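Local coordinates for hypothetical protein (Lactobacillus plantarum, PDB 2IAY), which is of unknown function but, as a member of the DUF1831 family, may have a role in amino-acid metabolism, at residues A[7-15]-A[80-88]. Numbering follows the deposited sequence. Where two conformers were deposited one is given.
Sequences TVKLDGDTK and VQRANIFKN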
ATOM      1  N   THR A   7     -10.866   5.205  -1.777  1.00  9.68           N
ATOM      2  CA  THR A   7      -9.946   5.117  -2.885  1.00  9.64           C
ATOM      3  C   THR A   7      -8.658   5.889  -2.575  1.00  9.30           C
ATOM      4  O   THR A   7      -8.682   6.888  -1.872  1.00 10.02           O
ATOM      5  CB  THR A   7     -10.547   5.715  -4.142  1.00 12.48           C
ATOM      6  OG1 THR A   7     -10.677   7.149  -4.011  1.00 17.24           O
ATOM      7  CG2 THR A   7     -11.848   5.030  -4.434  1.00 12.53           C
ATOM      8  N   VAL A   8      -7.546   5.417  -3.149  1.00  8.68           N
ATOM      9  CA  VAL A   8      -6.253   6.074  -3.066  1.00  9.72           C
ATOM     10  C   VAL A   8      -5.592   6.007  -4.416  1.00  9.87           C
ATOM     11  O   VAL A   8      -5.602   4.977  -5.069  1.00 10.54           O
ATOM     12  CB  VAL A   8      -5.300   5.409  -2.009  1.00  9.76           C
ATOM     13  CG1 VAL A   8      -3.904   5.994  -2.109  1.00 12.47           C
ATOM     14  CG2 VAL A   8      -5.928   5.523  -0.583  1.00 11.90           C
ATOM     15  N   LYS A   9      -5.007   7.124  -4.820  1.00 10.19           N
ATOM     16  CA  LYS A   9      -4.164   7.171  -5.987  1.00 10.79           C
ATOM     17  C   LYS A   9      -2.772   7.533  -5.522  1.00 12.63           C
ATOM     18  O   LYS A   9      -2.577   8.615  -4.978  1.00 16.26           O
ATOM     19  CB  LYS A   9      -4.660   8.218  -6.989  1.00 13.68           C
ATOM     20  CG  LYS A   9      -3.800   8.284  -8.216  1.00 16.21           C
ATOM     21  CD  LYS A   9      -4.294   9.340  -9.169  1.00 21.93           C
ATOM     22  CE  LYS A   9      -5.545   8.846  -9.834  1.00 31.66           C
ATOM     23  N   LEU A  10      -1.809   6.632  -5.691  1.00 10.11           N
ATOM     24  CA  LEU A  10      -0.437   6.894  -5.335  1.00  9.85           C
ATOM     25  C   LEU A  10       0.131   8.046  -6.127  1.00 10.80           C
ATOM     26  O   LEU A  10      -0.278   8.300  -7.263  1.00 11.91           O
ATOM     27  CB  LEU A  10       0.443   5.648  -5.532  1.00  9.56           C
ATOM     28  CG  LEU A  10       0.046   4.429  -4.690  1.00 10.07           C
ATOM     29  CD1 LEU A  10       0.822   3.231  -5.218  1.00 10.72           C
ATOM     30  CD2 LEU A  10       0.335   4.676  -3.207  1.00 12.47           C
ATOM     31  N   ASP A  11       1.078   8.763  -5.501  1.00 10.76           N
ATOM     32  CA  ASP A  11       1.662   9.897  -6.168  1.00 11.03           C
ATOM     33  C   ASP A  11       2.207   9.470  -7.522  1.00 12.01           C
ATOM     34  O   ASP A  11       3.008   8.527  -7.653  1.00 12.57           O
ATOM     35  CB  ASP A  11       2.812  10.492  -5.313  1.00 12.69           C
ATOM     36  CG  ASP A  11       2.354  11.215  -4.097  1.00 15.53           C
ATOM     37  OD1 ASP A  11       1.156  11.478  -3.915  1.00 23.84           O
ATOM     38  OD2 ASP A  11       3.230  11.670  -3.336  1.00 16.42           O
ATOM     39  N   GLY A  12       1.772  10.179  -8.562  1.00 14.63           N
ATOM     40  CA  GLY A  12       2.231   9.887  -9.884  1.00 13.90           C
ATOM     41  C   GLY A  12       1.552   8.769 -10.636  1.00 14.53           C
ATOM     42  O   GLY A  12       1.800   8.561 -11.812  1.00 16.47           O
ATOM     43  N   ASP A  13       0.749   7.993  -9.957  1.00 12.33           N
ATOM     44  CA  ASP A  13       0.179   6.827 -10.591  1.00 11.18           C
ATOM     45  C   ASP A  13      -0.945   7.210 -11.552  1.00 12.76           C
ATOM     46  O   ASP A  13      -1.612   8.227 -11.372  1.00 14.58           O
ATOM     47  CB  ASP A  13      -0.302   5.876  -9.473  1.00 10.73           C
ATOM     48  CG  ASP A  13      -0.390   4.410  -9.898  1.00 10.39           C
ATOM     49  OD1 ASP A  13      -0.423   4.084 -11.120  1.00 10.72           O
ATOM     50  OD2 ASP A  13      -0.509   3.536  -8.974  1.00 10.58           O
ATOM     51  N   THR A  14      -1.187   6.354 -12.531  1.00 10.54           N
ATOM     52  CA  THR A  14      -2.358   6.481 -13.397  1.00 12.37           C
ATOM     53  C   THR A  14      -3.544   5.628 -12.916  1.00 13.52           C
ATOM     54  O   THR A  14      -4.676   5.817 -13.333  1.00 17.54           O
ATOM     55  CB  THR A  14      -2.011   6.130 -14.839  1.00 13.45           C
ATOM     56  OG1 THR A  14      -1.700   4.743 -14.912  1.00 18.62           O
ATOM     57  CG2 THR A  14      -0.853   7.029 -15.331  1.00 14.39           C
ATOM     58  N   LYS A  15      -3.309   4.706 -11.991  1.00 12.19           N
ATOM     59  CA  LYS A  15      -4.350   3.840 -11.449  1.00 12.60           C
ATOM     60  C   LYS A  15      -4.783   4.354 -10.087  1.00 11.11           C
ATOM     61  O   LYS A  15      -3.970   4.861  -9.357  1.00 12.62           O
ATOM     62  CB  LYS A  15      -3.782   2.406 -11.211  1.00 13.43           C
ATOM     63  CG  LYS A  15      -3.404   1.753 -12.476  1.00 17.31           C
ATOM     64  CD  LYS A  15      -3.032   0.328 -12.284  1.00 14.86           C
ATOM     65  CE  LYS A  15      -2.403  -0.087 -13.603  1.00 19.66           C
ATOM     66  NZ  LYS A  15      -2.416  -1.481 -13.912  1.00 25.04           N
ATOM     67  N   VAL A  80       9.322   8.094   5.612  1.00 14.62           N
ATOM     68  CA  VAL A  80       8.532   9.300   5.881  1.00 15.22           C
ATOM     69  C   VAL A  80       8.285  10.206   4.691  1.00 15.42           C
ATOM     70  O   VAL A  80       7.166  10.655   4.503  1.00 15.92           O
ATOM     71  CB  VAL A  80       9.270  10.132   6.946  1.00 16.67           C
ATOM     72  CG1 VAL A  80       8.581  11.492   7.219  1.00 17.03           C
ATOM     73  CG2 VAL A  80       9.383   9.278   8.209  1.00 16.86           C
ATOM     74  N   GLN A  81       9.351  10.573   3.964  1.00 14.28           N
ATOM     75  CA  GLN A  81       9.241  11.522   2.855  0.50 15.90           C
ATOM     76  C   GLN A  81       8.424  10.936   1.736  1.00 13.51           C
ATOM     77  O   GLN A  81       8.749   9.852   1.250  1.00 13.98           O
ATOM     78  CB  GLN A  81      10.600  11.853   2.263  0.50 18.55           C
ATOM     79  CG  GLN A  81      11.130  13.135   2.677  0.50 16.32           C
ATOM     80  CD  GLN A  81      12.518  13.322   2.184  0.50 20.10           C
ATOM     81  OE1 GLN A  81      13.431  12.592   2.587  0.50 21.52           O
ATOM     82  NE2 GLN A  81      12.697  14.270   1.287  0.50 18.35           N
ATOM     83  N   ARG A  82       7.386  11.646   1.284  1.00 13.85           N
ATOM     84  CA  ARG A  82       6.581  11.253   0.117  1.00 13.20           C
ATOM     85  C   ARG A  82       7.449  11.100  -1.119  1.00 12.46           C
ATOM     86  O   ARG A  82       8.328  11.936  -1.405  1.00 15.26           O
ATOM     87  CB  ARG A  82       5.472  12.276  -0.217  1.00 16.19           C
ATOM     88  CG  ARG A  82       4.442  12.463   0.806  1.00 24.04           C
ATOM     89  CD  ARG A  82       3.106  12.057   0.333  1.00 28.31           C
ATOM     90  NE  ARG A  82       2.619  12.758  -0.853  1.00 20.73           N
ATOM     91  CZ  ARG A  82       1.845  13.847  -0.850  1.00 24.72           C
ATOM     92  NH1 ARG A  82       1.523  14.538   0.277  1.00 19.64           N
ATOM     93  NH2 ARG A  82       1.444  14.283  -2.032  1.00 24.70           N
ATOM     94  N   ALA A  83       7.171  10.052  -1.865  1.00 11.33           N
ATOM     95  CA  ALA A  83       7.879   9.729  -3.082  1.00 11.37           C
ATOM     96  C   ALA A  83       6.882   9.488  -4.179  1.00 12.10           C
ATOM     97  O   ALA A  83       5.762   9.012  -3.943  1.00 12.35           O
ATOM     98  CB  ALA A  83       8.746   8.485  -2.887  1.00 15.28           C
ATOM     99  N   ASN A  84       7.340   9.738  -5.384  1.00 12.43           N
ATOM    100  CA  ASN A  84       6.592   9.491  -6.626  1.00 12.37           C
ATOM    101  C   ASN A  84       7.418   8.533  -7.445  1.00 12.12           C
ATOM    102  O   ASN A  84       8.445   8.907  -7.999  1.00 14.44           O
ATOM    103  CB  ASN A  84       6.402  10.826  -7.377  1.00 11.91           C
ATOM    104  CG  ASN A  84       5.569  10.714  -8.646  1.00 14.72           C
ATOM    105  OD1 ASN A  84       5.589   9.689  -9.317  1.00 14.11           O
ATOM    106  ND2 ASN A  84       4.901  11.811  -9.026  1.00 15.17           N
ATOM    107  N   ILE A  85       7.000   7.266  -7.467  1.00 12.32           N
ATOM    108  CA  ILE A  85       7.788   6.255  -8.165  1.00 13.04           C
ATOM    109  C   ILE A  85       7.407   6.135  -9.640  1.00 12.45           C
ATOM    110  O   ILE A  85       8.009   5.313 -10.348  1.00 14.64           O
ATOM    111  CB  ILE A  85       7.724   4.882  -7.387  1.00 12.90           C
ATOM    112  CG1 ILE A  85       6.417   4.167  -7.590  1.00 10.35           C
ATOM    113  CG2 ILE A  85       8.009   5.041  -5.894  1.00 13.88           C
ATOM    114  CD1 ILE A  85       6.455   2.690  -7.105  1.00 10.86           C
ATOM    115  N   PHE A  86       6.382   6.853 -10.101  1.00 13.65           N
ATOM    116  CA  PHE A  86       5.828   6.683 -11.484  1.00 13.28           C
ATOM    117  C   PHE A  86       6.224   7.737 -12.499  1.00 17.43           C
ATOM    118  O   PHE A  86       6.298   7.442 -13.700  1.00 17.47           O
ATOM    119  CB  PHE A  86       4.304   6.670 -11.446  1.00 14.08           C
ATOM    120  CG  PHE A  86       3.761   5.549 -10.663  1.00 12.99           C
ATOM    121  CD1 PHE A  86       3.647   4.296 -11.223  1.00 12.60           C
ATOM    122  CD2 PHE A  86       3.443   5.699  -9.336  1.00 12.84           C
ATOM    123  CE1 PHE A  86       3.132   3.296 -10.502  1.00 12.81           C
ATOM    124  CE2 PHE A  86       2.959   4.669  -8.623  1.00 14.21           C
ATOM    125  CZ  PHE A  86       2.810   3.449  -9.202  1.00 14.34           C
ATOM    126  N   LYS A  87       6.402   8.961 -12.011  1.00 18.41           N
ATOM    127  CA  LYS A  87       6.731  10.117 -12.860  1.00 20.63           C
ATOM    128  C   LYS A  87       7.849   9.821 -13.840  1.00 21.05           C
ATOM    129  O   LYS A  87       8.938   9.402 -13.420  1.00 19.34           O
ATOM    130  CB  LYS A  87       7.162  11.286 -11.981  1.00 23.00           C
ATOM    131  N   ASN A  88       7.552  10.011 -15.138  1.00 19.34           N
ATOM    132  CA  ASN A  88       8.478   9.770 -16.244  1.00 18.43           C
ATOM    133  C   ASN A  88       9.032   8.351 -16.288  1.00 14.54           C
ATOM    134  O   ASN A  88      10.051   8.078 -16.927  1.00 16.32           O
ATOM    135  CB  ASN A  88       9.600  10.790 -16.189  1.00 20.17           C
ATOM    136  CG  ASN A  88       9.115  12.192 -16.403  1.00 23.83           C
ATOM    137  OD1 ASN A  88       8.213  12.450 -17.208  1.00 25.36           O
ATOM    138  ND2 ASN A  88       9.687  13.104 -15.653  1.00 32.62           N
TER
HETATM  139  O   HOH W   1       4.487   6.728  -6.198  1.00 10.29           O
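Phe86 and Asp13 meet flat against flat: the aspartate carboxylate lies over one face of the phenyl ring, offset toward the CZ-CE2 rim, the two planes only 18° apart, with Asp13 OD2 3.3 Å from Phe86 CZ. Asp13 CB adds a CH-pi contact over the same face, 3.9 Å from the ring centroid. The carboxylate gains little from the ring by charge, so this is flat packing; its charge is probably balanced by Arg99, which forms a salt bridge with Asp13 OD1, and the same oxygen accepts from Lys15 N in an Asx turn. Ile85 CG1 packs on the opposite face of the ring, so a flat phenyl group suits the slot between them. At the ring's edge, near its plane, Asp11 O stands 3.3 Å from Phe86 CD2.

At the other end of the contact, Asp11 and Arg82 form a salt bridge. Their side chains cross at about a right angle, and Arg82 NE donates almost straight (175°) to the syn lone pair of Asp11 OD2 at 2.8 Å; Arg82 NH2 adds weak, bent bonds to both oxygens. Bends at chi2 and chi3 of Arg82 bring NE to OD2, which lies in the guanidinium plane.

Between these two pairs, Gly12 is the third residue of a type II turn from Leu10 to Asp13. Its positive phi (83°) suits glycine, and Asn84 OD1, 3.4 Å from Gly12 CA, takes the space a CB would need. Asn84 OD1 is held by Phe86 N and Lys87 N, fixing the amide's rotation. A water bridges Asp11 O and Ile85 N.

The contact joins the turn following strand 7-8 to the loop between strand 70-76 and helix 92-107; Leu10 reaches Leu98 and Phe86 reaches Arg99 on that helix, while Ala83 pairs through its backbone with Thr74 of the strand.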